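Local coordinates for cyclopropane mycolic acid synthase 3 (Mycobacterium tuberculosis, PDB 1L1E), which probably converts a double bond of an alpha mycolic acid into a cyclopropane ring, taking the methylene group from S-adenosyl-L-methionine, at residues A[34-39]-A[233-238]; A[69-74]-A[131-136]; A[137-142]-A[204-209]. All coordinates share one frame; numbering follows the deposited sequence.

Contact 1 of 3, residues A[34-39]-A[233-238]; sequences SCAYFE and ARTLDM. With SAH (S-adenosyl-L-homocysteine), chain D; CO3 (carbonate ion), chain C.
Beside the cofactor pocket, the loop 34-39 is fixed to helix 229-245 by A36 meeting T235 and F38 meeting R234. F38, at the centre of an inverse gamma turn, presents one ring face to R234, whose guanidinium lies flat on it, the planes 1° apart and the group centres separated by 3.9 Å. The chi2 bend of R234 brings CD over the face, 3.5 Å from the F38 ring centroid, and the bend at chi3 then lays the guanidinium over the same face, so that an off-centre cation-pi contact and a CH-pi contact share one surface. M238 adds a Met-aromatic contact at the ring edge, SD lying 3.6 Å from F38 CZ. Closer to the ligands the attachment is polar: A36 N donates to T235 OG1 at 3.0 Å (N-H...O angle 157°). T235 OG1 stands beside its own backbone N (chi1 -59°) and is also bonded to H231 O, leaving two partners to fix the hydroxyl. At the start of the loop, S34 OG donates to the S-adenosyl-L-homocysteine carboxylate atom O at 2.7 Å, and C35 N to carbonate O3 at 2.6 Å. A salt bridge to D41 holds the guanidinium of R234 from beyond the contact. Helix 45-58 packs on the loop at A36 and F38 through A48, while helix 256-274 meets A233 and L236 of the other segment.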
loop_
_atom_site.group_PDB
_atom_site.type_symbol
_atom_site.label_atom_id
_atom_site.label_comp_id
_atom_site.label_asym_id
_atom_site.label_seq_id
_atom_site.Cartn_x
_atom_site.Cartn_y
_atom_site.Cartn_z
ATOM N N SER A 34 4.392 0.844 -3.066
ATOM C CA SER A 34 3.219 1.668 -2.822
ATOM C C SER A 34 3.633 3.132 -2.975
ATOM O O SER A 34 4.818 3.454 -2.920
ATOM C CB SER A 34 2.688 1.409 -1.406
ATOM O OG SER A 34 3.714 1.543 -0.427
ATOM N N CYS A 35 2.654 4.006 -3.186
ATOM C CA CYS A 35 2.898 5.437 -3.342
ATOM C C CYS A 35 3.879 6.010 -2.318
ATOM O O CYS A 35 3.662 5.895 -1.113
ATOM C CB CYS A 35 1.583 6.200 -3.230
ATOM S SG CYS A 35 1.779 7.973 -3.426
ATOM N N ALA A 36 4.959 6.629 -2.793
ATOM C CA ALA A 36 5.937 7.212 -1.877
ATOM C C ALA A 36 5.506 8.625 -1.480
ATOM O O ALA A 36 4.488 9.139 -1.977
ATOM C CB ALA A 36 7.327 7.231 -2.521
ATOM N N TYR A 37 6.259 9.244 -0.571
ATOM C CA TYR A 37 5.947 10.596 -0.111
ATOM C C TYR A 37 7.150 11.535 -0.241
ATOM O O TYR A 37 8.088 11.473 0.551
ATOM C CB TYR A 37 5.459 10.554 1.335
ATOM C CG TYR A 37 5.010 11.893 1.893
ATOM C CD1 TYR A 37 4.135 12.718 1.184
ATOM C CD2 TYR A 37 5.432 12.314 3.152
ATOM C CE1 TYR A 37 3.688 13.932 1.717
ATOM C CE2 TYR A 37 4.989 13.530 3.699
ATOM C CZ TYR A 37 4.125 14.327 2.977
ATOM O OH TYR A 37 3.723 15.531 3.507
ATOM N N PHE A 38 7.117 12.404 -1.246
ATOM C CA PHE A 38 8.206 13.347 -1.463
ATOM C C PHE A 38 8.070 14.600 -0.594
ATOM O O PHE A 38 7.615 15.642 -1.064
ATOM C CB PHE A 38 8.288 13.731 -2.944
ATOM C CG PHE A 38 8.616 12.569 -3.853
ATOM C CD1 PHE A 38 7.626 11.659 -4.237
ATOM C CD2 PHE A 38 9.926 12.360 -4.288
ATOM C CE1 PHE A 38 7.936 10.550 -5.040
ATOM C CE2 PHE A 38 10.249 11.263 -5.085
ATOM C CZ PHE A 38 9.244 10.352 -5.461
ATOM N N GLU A 39 8.446 14.482 0.679
ATOM C CA GLU A 39 8.391 15.613 1.607
ATOM C C GLU A 39 9.182 16.751 0.993
ATOM O O GLU A 39 8.738 17.901 0.996
ATOM C CB GLU A 39 9.020 15.255 2.951
ATOM C CG GLU A 39 8.094 14.592 3.921
ATOM C CD GLU A 39 8.783 14.293 5.230
ATOM O OE1 GLU A 39 8.081 13.990 6.211
ATOM O OE2 GLU A 39 10.030 14.355 5.277
ATOM N N ALA A 233 2.028 9.893 -8.847
ATOM C CA ALA A 233 2.413 10.108 -10.236
ATOM C C ALA A 233 3.941 10.064 -10.363
ATOM O O ALA A 233 4.477 9.442 -11.274
ATOM C CB ALA A 233 1.882 11.464 -10.727
ATOM N N ARG A 234 4.643 10.709 -9.437
ATOM C CA ARG A 234 6.101 10.722 -9.497
ATOM C C ARG A 234 6.734 9.380 -9.107
ATOM O O ARG A 234 7.826 9.031 -9.572
ATOM C CB ARG A 234 6.678 11.820 -8.604
ATOM C CG ARG A 234 8.015 12.306 -9.135
ATOM C CD ARG A 234 9.106 12.298 -8.106
ATOM N NE ARG A 234 9.113 13.514 -7.310
ATOM C CZ ARG A 234 10.209 14.218 -7.058
ATOM N NH1 ARG A 234 11.373 13.817 -7.548
ATOM N NH2 ARG A 234 10.145 15.313 -6.313
ATOM N N THR A 235 6.054 8.645 -8.234
ATOM C CA THR A 235 6.533 7.339 -7.809
ATOM C C THR A 235 6.484 6.446 -9.047
ATOM O O THR A 235 7.461 5.795 -9.405
ATOM C CB THR A 235 5.617 6.742 -6.731
ATOM O OG1 THR A 235 5.571 7.622 -5.600
ATOM C CG2 THR A 235 6.125 5.364 -6.297
ATOM N N LEU A 236 5.334 6.438 -9.710
ATOM C CA LEU A 236 5.142 5.635 -10.907
ATOM C C LEU A 236 6.149 6.016 -11.994
ATOM O O LEU A 236 6.684 5.141 -12.670
ATOM C CB LEU A 236 3.702 5.789 -11.417
ATOM C CG LEU A 236 2.619 5.169 -10.510
ATOM C CD1 LEU A 236 1.243 5.592 -10.982
ATOM C CD2 LEU A 236 2.738 3.647 -10.519
ATOM N N ASP A 237 6.404 7.311 -12.171
ATOM C CA ASP A 237 7.375 7.740 -13.173
ATOM C C ASP A 237 8.730 7.126 -12.847
ATOM O O ASP A 237 9.408 6.567 -13.715
ATOM C CB ASP A 237 7.525 9.270 -13.193
ATOM C CG ASP A 237 6.376 9.969 -13.897
ATOM O OD1 ASP A 237 5.769 9.361 -14.805
ATOM O OD2 ASP A 237 6.090 11.140 -13.551
ATOM N N MET A 238 9.128 7.223 -11.585
ATOM C CA MET A 238 10.414 6.682 -11.185
ATOM C C MET A 238 10.512 5.167 -11.312
ATOM O O MET A 238 11.562 4.654 -11.691
ATOM C CB MET A 238 10.766 7.152 -9.773
ATOM C CG MET A 238 11.047 8.662 -9.712
ATOM S SD MET A 238 11.486 9.284 -8.081
ATOM C CE MET A 238 13.218 8.977 -8.050
HETATM N N SAH D . 2.452 -2.639 2.301
HETATM C CA SAH D . 3.612 -3.013 1.491
HETATM C CB SAH D . 3.195 -3.961 0.345
HETATM C CG SAH D . 2.102 -3.453 -0.600
HETATM S SD SAH D . 1.680 -4.615 -1.908
HETATM C C SAH D . 4.285 -1.764 0.897
HETATM O O SAH D . 3.810 -0.660 1.179
HETATM O OXT SAH D . 5.254 -1.911 0.138
HETATM C "C5'" SAH D . 0.185 -5.398 -1.212
HETATM C "C4'" SAH D . 0.431 -6.291 0.011
HETATM O "O4'" SAH D . -0.807 -6.663 0.682
HETATM C "C3'" SAH D . 1.109 -7.615 -0.332
HETATM O "O3'" SAH D . 2.024 -7.927 0.743
HETATM C "C2'" SAH D . -0.035 -8.591 -0.386
HETATM O "O2'" SAH D . 0.409 -9.946 -0.281
HETATM C "C1'" SAH D . -0.869 -8.111 0.763
HETATM N N9 SAH D . -2.274 -8.573 0.743
HETATM C C8 SAH D . -3.208 -8.544 -0.243
HETATM N N7 SAH D . -4.378 -9.018 0.034
HETATM C C5 SAH D . -4.234 -9.417 1.357
HETATM C C6 SAH D . -5.121 -10.023 2.307
HETATM N N6 SAH D . -6.395 -10.333 2.022
HETATM N N1 SAH D . -4.628 -10.291 3.570
HETATM C C2 SAH D . -3.343 -9.978 3.867
HETATM N N3 SAH D . -2.424 -9.407 3.061
HETATM C C4 SAH D . -2.940 -9.152 1.807
HETATM C C CO3 C . -0.823 2.471 -3.111
HETATM O O1 CO3 C . -2.099 2.432 -2.329
HETATM O O2 CO3 C . -0.679 1.701 -4.227
HETATM O O3 CO3 C . 0.179 3.285 -2.708
#

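Contact 2 of 3, residues A[69-74]-A[131-136]; sequences LDIGCG and DRIVSI. With SAH (S-adenosyl-L-homocysteine), chain D.
L69 pairs with I133 and D70 with V134 as parallel neighbours in the central sheet, the short strand axes approaching to 4.8 Å at 24°. These are adjacent strands of the Rossmann-like fold of S-adenosylmethionine-dependent methyltransferases. L69 spends both backbone groups on residues flanking I133: its N donates to R132 O, and its O receives V134 N at 2.9 Å. The ladder then steps forward, I71 N giving its proton to V134 O, also at 2.9 Å.

Side chains divide between two faces. L69 and I133 run side by side, L69 CB lying 4.1 Å from I133 CG1, and I71 runs across I133, its CD1 touching I133 CG2; helix 147-157 packs on I71 and I133. On the face shared by D70 and V134, helix 77-86 meets D70. V134 CG1 sits between its backbone N and carbonyl carbon (chi1 62°), which brings it to 3.9 Å from D70 CG.

Beyond the paired residues the strands splay, and a water enters the opening: it accepts from I136 N at 2.7 Å and lies close to D70 OD1 and I71 O. Here the first strand turns into the glycine-rich loop, where G72 adopts a positive phi of 83°. Its CA comes within 3.1 Å of ribose O4' of S-adenosyl-L-homocysteine, and G74 N donates to O3'. G72, just past the first strand, and I136, at the end of the second, converge on the ligand's amino group, whose N donates to G72 O and to I136 O, each at 2.7 Å.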
loop_
_atom_site.group_PDB
_atom_site.type_symbol
_atom_site.label_atom_id
_atom_site.label_comp_id
_atom_site.label_asym_id
_atom_site.label_seq_id
_atom_site.Cartn_x
_atom_site.Cartn_y
_atom_site.Cartn_z
ATOM N N LEU A 69 0.361 -4.135 14.032
ATOM C CA LEU A 69 -0.012 -5.114 13.022
ATOM C C LEU A 69 0.078 -4.443 11.654
ATOM O O LEU A 69 -0.508 -3.374 11.436
ATOM C CB LEU A 69 -1.459 -5.594 13.223
ATOM C CG LEU A 69 -2.024 -6.419 12.063
ATOM C CD1 LEU A 69 -1.269 -7.728 11.928
ATOM C CD2 LEU A 69 -3.517 -6.678 12.293
ATOM N N ASP A 70 0.808 -5.070 10.741
ATOM C CA ASP A 70 0.944 -4.557 9.381
ATOM C C ASP A 70 0.141 -5.487 8.489
ATOM O O ASP A 70 0.545 -6.627 8.268
ATOM C CB ASP A 70 2.391 -4.595 8.901
ATOM C CG ASP A 70 2.573 -3.898 7.557
ATOM O OD1 ASP A 70 1.647 -3.969 6.717
ATOM O OD2 ASP A 70 3.639 -3.285 7.333
ATOM N N ILE A 71 -0.990 -5.010 7.985
ATOM C CA ILE A 71 -1.806 -5.833 7.107
ATOM C C ILE A 71 -1.369 -5.674 5.659
ATOM O O ILE A 71 -1.596 -4.633 5.046
ATOM C CB ILE A 71 -3.301 -5.494 7.265
ATOM C CG1 ILE A 71 -3.730 -5.806 8.700
ATOM C CG2 ILE A 71 -4.123 -6.310 6.262
ATOM C CD1 ILE A 71 -5.238 -5.712 8.961
ATOM N N GLY A 72 -0.747 -6.724 5.121
ATOM C CA GLY A 72 -0.232 -6.698 3.762
ATOM C C GLY A 72 1.130 -6.035 3.825
ATOM O O GLY A 72 1.379 -5.009 3.180
ATOM N N CYS A 73 2.025 -6.644 4.600
ATOM C CA CYS A 73 3.357 -6.094 4.849
ATOM C C CYS A 73 4.407 -6.057 3.742
ATOM O O CYS A 73 5.493 -5.531 3.960
ATOM C CB CYS A 73 3.961 -6.791 6.071
ATOM S SG CYS A 73 4.247 -8.552 5.824
ATOM N N GLY A 74 4.102 -6.595 2.564
ATOM C CA GLY A 74 5.090 -6.598 1.503
ATOM C C GLY A 74 6.416 -7.194 1.961
ATOM O O GLY A 74 6.453 -8.230 2.639
ATOM N N ASP A 131 -2.219 -3.163 19.455
ATOM C CA ASP A 131 -2.452 -1.775 19.839
ATOM C C ASP A 131 -2.809 -0.840 18.693
ATOM O O ASP A 131 -3.639 0.063 18.856
ATOM C CB ASP A 131 -1.224 -1.211 20.559
ATOM C CG ASP A 131 -0.962 -1.887 21.885
ATOM O OD1 ASP A 131 -1.863 -1.860 22.754
ATOM O OD2 ASP A 131 0.147 -2.440 22.055
ATOM N N ARG A 132 -2.180 -1.058 17.545
ATOM C CA ARG A 132 -2.381 -0.210 16.378
ATOM C C ARG A 132 -2.276 -1.050 15.119
ATOM O O ARG A 132 -1.767 -2.172 15.155
ATOM C CB ARG A 132 -1.306 0.888 16.342
ATOM C CG ARG A 132 -1.223 1.756 17.598
ATOM C CD ARG A 132 -2.446 2.640 17.739
ATOM N NE ARG A 132 -2.276 3.684 18.751
ATOM C CZ ARG A 132 -2.541 3.540 20.048
ATOM N NH1 ARG A 132 -2.998 2.389 20.524
ATOM N NH2 ARG A 132 -2.351 4.555 20.877
ATOM N N ILE A 133 -2.741 -0.489 14.004
ATOM C CA ILE A 133 -2.716 -1.189 12.724
ATOM C C ILE A 133 -2.333 -0.241 11.602
ATOM O O ILE A 133 -2.690 0.941 11.618
ATOM C CB ILE A 133 -4.100 -1.785 12.388
ATOM C CG1 ILE A 133 -4.473 -2.862 13.399
ATOM C CG2 ILE A 133 -4.101 -2.380 10.970
ATOM C CD1 ILE A 133 -5.917 -3.351 13.232
ATOM N N VAL A 134 -1.594 -0.764 10.635
ATOM C CA VAL A 134 -1.185 0.008 9.476
ATOM C C VAL A 134 -1.388 -0.894 8.259
ATOM O O VAL A 134 -1.029 -2.078 8.283
ATOM C CB VAL A 134 0.313 0.432 9.573
ATOM C CG1 VAL A 134 1.221 -0.809 9.610
ATOM C CG2 VAL A 134 0.678 1.320 8.389
ATOM N N SER A 135 -1.981 -0.349 7.204
ATOM C CA SER A 135 -2.215 -1.113 5.981
ATOM C C SER A 135 -1.968 -0.179 4.801
ATOM O O SER A 135 -2.717 0.773 4.585
ATOM C CB SER A 135 -3.647 -1.642 5.935
ATOM O OG SER A 135 -3.818 -2.498 4.814
ATOM N N ILE A 136 -0.913 -0.455 4.045
ATOM C CA ILE A 136 -0.538 0.398 2.932
ATOM C C ILE A 136 -0.531 -0.335 1.603
ATOM O O ILE A 136 0.300 -1.213 1.379
ATOM C CB ILE A 136 0.874 1.008 3.191
ATOM C CG1 ILE A 136 0.844 1.859 4.457
ATOM C CG2 ILE A 136 1.316 1.857 2.017
ATOM C CD1 ILE A 136 2.238 2.273 4.943
HETATM N N SAH D . 2.452 -2.639 2.301
HETATM C CA SAH D . 3.612 -3.013 1.491
HETATM C CB SAH D . 3.195 -3.961 0.345
HETATM C CG SAH D . 2.102 -3.453 -0.600
HETATM S SD SAH D . 1.680 -4.615 -1.908
HETATM C C SAH D . 4.285 -1.764 0.897
HETATM O O SAH D . 3.810 -0.660 1.179
HETATM O OXT SAH D . 5.254 -1.911 0.138
HETATM C "C5'" SAH D . 0.185 -5.398 -1.212
HETATM C "C4'" SAH D . 0.431 -6.291 0.011
HETATM O "O4'" SAH D . -0.807 -6.663 0.682
HETATM C "C3'" SAH D . 1.109 -7.615 -0.332
HETATM O "O3'" SAH D . 2.024 -7.927 0.743
HETATM C "C2'" SAH D . -0.035 -8.591 -0.386
HETATM O "O2'" SAH D . 0.409 -9.946 -0.281
HETATM C "C1'" SAH D . -0.869 -8.111 0.763
HETATM N N9 SAH D . -2.274 -8.573 0.743
HETATM C C8 SAH D . -3.208 -8.544 -0.243
HETATM N N7 SAH D . -4.378 -9.018 0.034
HETATM C C5 SAH D . -4.234 -9.417 1.357
HETATM C C6 SAH D . -5.121 -10.023 2.307
HETATM N N6 SAH D . -6.395 -10.333 2.022
HETATM N N1 SAH D . -4.628 -10.291 3.570
HETATM C C2 SAH D . -3.343 -9.978 3.867
HETATM N N3 SAH D . -2.424 -9.407 3.061
HETATM C C4 SAH D . -2.940 -9.152 1.807
HETATM O O HOH W 1 0.636 -2.455 4.936
#

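Contact 3 of 3, residues A[137-142]-A[204-209]; sequences GAFEHF and WLPSIP. With SAH (S-adenosyl-L-homocysteine), chain D.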
loop_
_atom_site.group_PDB
_atom_site.type_symbol
_atom_site.label_atom_id
_atom_site.label_comp_id
_atom_site.label_asym_id
_atom_site.label_seq_id
_atom_site.Cartn_x
_atom_site.Cartn_y
_atom_site.Cartn_z
ATOM N N GLY A 137 -1.462 0.036 0.726
ATOM C CA GLY A 137 -1.543 -0.568 -0.586
ATOM C C GLY A 137 -2.037 -2.003 -0.615
ATOM O O GLY A 137 -1.765 -2.735 -1.575
ATOM N N ALA A 138 -2.756 -2.420 0.419
ATOM C CA ALA A 138 -3.280 -3.789 0.454
ATOM C C ALA A 138 -4.766 -3.821 0.108
ATOM O O ALA A 138 -5.235 -4.703 -0.619
ATOM C CB ALA A 138 -3.076 -4.387 1.825
ATOM N N PHE A 139 -5.489 -2.851 0.660
ATOM C CA PHE A 139 -6.929 -2.697 0.497
ATOM C C PHE A 139 -7.439 -2.829 -0.942
ATOM O O PHE A 139 -8.541 -3.326 -1.164
ATOM C CB PHE A 139 -7.335 -1.333 1.066
ATOM C CG PHE A 139 -8.800 -1.181 1.306
ATOM C CD1 PHE A 139 -9.384 -1.697 2.449
ATOM C CD2 PHE A 139 -9.600 -0.523 0.385
ATOM C CE1 PHE A 139 -10.756 -1.558 2.674
ATOM C CE2 PHE A 139 -10.966 -0.378 0.594
ATOM C CZ PHE A 139 -11.549 -0.894 1.740
ATOM N N GLU A 140 -6.648 -2.380 -1.912
ATOM C CA GLU A 140 -7.042 -2.454 -3.318
ATOM C C GLU A 140 -7.209 -3.889 -3.815
ATOM O O GLU A 140 -7.856 -4.123 -4.838
ATOM C CB GLU A 140 -6.014 -1.739 -4.204
ATOM C CG GLU A 140 -5.837 -0.263 -3.888
ATOM C CD GLU A 140 -4.649 0.005 -2.977
ATOM O OE1 GLU A 140 -4.464 -0.737 -1.976
ATOM O OE2 GLU A 140 -3.905 0.965 -3.269
ATOM N N HIS A 141 -6.622 -4.844 -3.093
ATOM C CA HIS A 141 -6.698 -6.257 -3.472
ATOM C C HIS A 141 -7.824 -7.040 -2.784
ATOM O O HIS A 141 -8.063 -8.194 -3.123
ATOM C CB HIS A 141 -5.379 -6.959 -3.135
ATOM C CG HIS A 141 -4.201 -6.437 -3.893
ATOM N ND1 HIS A 141 -3.862 -6.894 -5.148
ATOM C CD2 HIS A 141 -3.283 -5.496 -3.573
ATOM C CE1 HIS A 141 -2.782 -6.260 -5.567
ATOM N NE2 HIS A 141 -2.411 -5.405 -4.629
ATOM N N PHE A 142 -8.506 -6.422 -1.832
ATOM C CA PHE A 142 -9.553 -7.105 -1.065
ATOM C C PHE A 142 -10.857 -7.428 -1.805
ATOM O O PHE A 142 -11.406 -8.524 -1.660
ATOM C CB PHE A 142 -9.902 -6.291 0.190
ATOM C CG PHE A 142 -8.735 -6.052 1.125
ATOM C CD1 PHE A 142 -8.862 -5.163 2.187
ATOM C CD2 PHE A 142 -7.511 -6.689 0.934
ATOM C CE1 PHE A 142 -7.785 -4.907 3.046
ATOM C CE2 PHE A 142 -6.434 -6.439 1.787
ATOM C CZ PHE A 142 -6.574 -5.545 2.843
ATOM N N TRP A 204 -10.295 -4.121 -6.270
ATOM C CA TRP A 204 -11.317 -3.106 -6.479
ATOM C C TRP A 204 -10.808 -1.761 -5.993
ATOM O O TRP A 204 -10.073 -1.692 -5.012
ATOM C CB TRP A 204 -12.580 -3.513 -5.711
ATOM C CG TRP A 204 -13.762 -2.621 -5.911
ATOM C CD1 TRP A 204 -14.188 -1.617 -5.085
ATOM C CD2 TRP A 204 -14.682 -2.658 -7.006
ATOM N NE1 TRP A 204 -15.320 -1.033 -5.599
ATOM C CE2 TRP A 204 -15.644 -1.654 -6.777
ATOM C CE3 TRP A 204 -14.786 -3.445 -8.159
ATOM C CZ2 TRP A 204 -16.700 -1.414 -7.661
ATOM C CZ3 TRP A 204 -15.840 -3.203 -9.041
ATOM C CH2 TRP A 204 -16.779 -2.196 -8.783
ATOM N N LEU A 205 -11.169 -0.694 -6.704
ATOM C CA LEU A 205 -10.763 0.661 -6.317
ATOM C C LEU A 205 -11.996 1.303 -5.701
ATOM O O LEU A 205 -13.002 1.505 -6.376
ATOM C CB LEU A 205 -10.303 1.455 -7.546
ATOM C CG LEU A 205 -9.110 0.841 -8.288
ATOM C CD1 LEU A 205 -8.668 1.757 -9.425
ATOM C CD2 LEU A 205 -7.962 0.629 -7.302
ATOM N N PRO A 206 -11.943 1.624 -4.407
ATOM C CA PRO A 206 -13.101 2.234 -3.755
ATOM C C PRO A 206 -13.224 3.734 -3.929
ATOM O O PRO A 206 -12.243 4.425 -4.233
ATOM C CB PRO A 206 -12.895 1.868 -2.296
ATOM C CG PRO A 206 -11.409 2.012 -2.160
ATOM C CD PRO A 206 -10.898 1.303 -3.414
ATOM N N SER A 207 -14.452 4.217 -3.746
ATOM C CA SER A 207 -14.756 5.628 -3.801
ATOM C C SER A 207 -14.556 6.066 -2.358
ATOM O O SER A 207 -14.594 5.231 -1.441
ATOM C CB SER A 207 -16.224 5.863 -4.208
ATOM O OG SER A 207 -17.124 5.527 -3.152
ATOM N N ILE A 208 -14.328 7.360 -2.148
ATOM C CA ILE A 208 -14.139 7.879 -0.800
ATOM C C ILE A 208 -15.374 7.627 0.075
ATOM O O ILE A 208 -15.244 7.220 1.233
ATOM C CB ILE A 208 -13.779 9.378 -0.840
ATOM C CG1 ILE A 208 -12.392 9.543 -1.472
ATOM C CG2 ILE A 208 -13.768 9.959 0.562
ATOM C CD1 ILE A 208 -11.992 10.977 -1.744
ATOM N N PRO A 209 -16.587 7.878 -0.459
ATOM C CA PRO A 209 -17.823 7.654 0.297
ATOM C C PRO A 209 -17.952 6.202 0.783
ATOM O O PRO A 209 -18.488 5.950 1.862
ATOM C CB PRO A 209 -18.906 8.032 -0.711
ATOM C CG PRO A 209 -18.265 9.200 -1.417
ATOM C CD PRO A 209 -16.871 8.642 -1.689
HETATM N N SAH D . 2.452 -2.639 2.301
HETATM C CA SAH D . 3.612 -3.013 1.491
HETATM C CB SAH D . 3.195 -3.961 0.345
HETATM C CG SAH D . 2.102 -3.453 -0.600
HETATM S SD SAH D . 1.680 -4.615 -1.908
HETATM C C SAH D . 4.285 -1.764 0.897
HETATM O O SAH D . 3.810 -0.660 1.179
HETATM O OXT SAH D . 5.254 -1.911 0.138
HETATM C "C5'" SAH D . 0.185 -5.398 -1.212
HETATM C "C4'" SAH D . 0.431 -6.291 0.011
HETATM O "O4'" SAH D . -0.807 -6.663 0.682
HETATM C "C3'" SAH D . 1.109 -7.615 -0.332
HETATM O "O3'" SAH D . 2.024 -7.927 0.743
HETATM C "C2'" SAH D . -0.035 -8.591 -0.386
HETATM O "O2'" SAH D . 0.409 -9.946 -0.281
HETATM C "C1'" SAH D . -0.869 -8.111 0.763
HETATM N N9 SAH D . -2.274 -8.573 0.743
HETATM C C8 SAH D . -3.208 -8.544 -0.243
HETATM N N7 SAH D . -4.378 -9.018 0.034
HETATM C C5 SAH D . -4.234 -9.417 1.357
HETATM C C6 SAH D . -5.121 -10.023 2.307
HETATM N N6 SAH D . -6.395 -10.333 2.022
HETATM N N1 SAH D . -4.628 -10.291 3.570
HETATM C C2 SAH D . -3.343 -9.978 3.867
HETATM N N3 SAH D . -2.424 -9.407 3.061
HETATM C C4 SAH D . -2.940 -9.152 1.807
HETATM O O HOH W 2 -10.535 -3.475 -2.975
#
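A water joins F139 to W204 where their backbones do not meet directly, donating one proton to F139 O and the other to W204 O, each at 2.7 Å. Beside this bridge W204 N donates straight to E140 O at 2.8 Å (N-H...O angle 159°), with the donor tilted 26° from the carbonyl plane. The two segments are thus tied through main-chain groups, although neither is a strand here. W204 O also faces E140 CA in a longer C-H...O contact of 3.6 Å.

Two apolar contacts accompany these bonds. The edge of the F139 ring meets the proline ring of P206, CG lying in the plane of the phenyl group and 3.7 Å from CE2; Y147 stacks on the same aromatic ring. E140 touches L205 through its aliphatic part, CG to CD2 at 4.1 Å. A bend at chi2 (97°) then turns the carboxylate away from L205, and OE2 accepts from I169 N in the carbonate pocket.

The far side of the loop 137-142 lines the cofactor site. A138 CB lies 3.4 Å from ribose O4' of S-adenosyl-L-homocysteine, and the edge of F142 approaches the adenine at C5, while one F142 face rests over F139 CA. F139 O accepts from F142 N as well as from the water. With both water protons committed and F139 O gripped twice, the chemistry implies a loop held mainly through its own carbonyls, while the E140 carboxylate, bonded to I169 N, lies beside the carbonate site.

S-adenosyl-L-homocysteine is touched by all three contacts, which approach it from different parts of the chain. Contact 1 reaches its carboxylate, contact 2 its amino group and ribose, and contact 3 its ribose and adenine. Contacts 1 and 2 have centres about 20 Å apart yet meet where S34 OG lies 3.4 Å from I136 CG2. Contacts 2 and 3 join directly, since the chain runs from I136 into G137, and I71 O packs 3.6 Å from A138 CB. Contacts 1 and 3 do not touch, their nearest atoms being about 5 Å apart, but S34, C35, G137 and E140 all line the carbonate pocket. C269, assigned by similarity to the active site, lies about 10 Å from T235 between side chains.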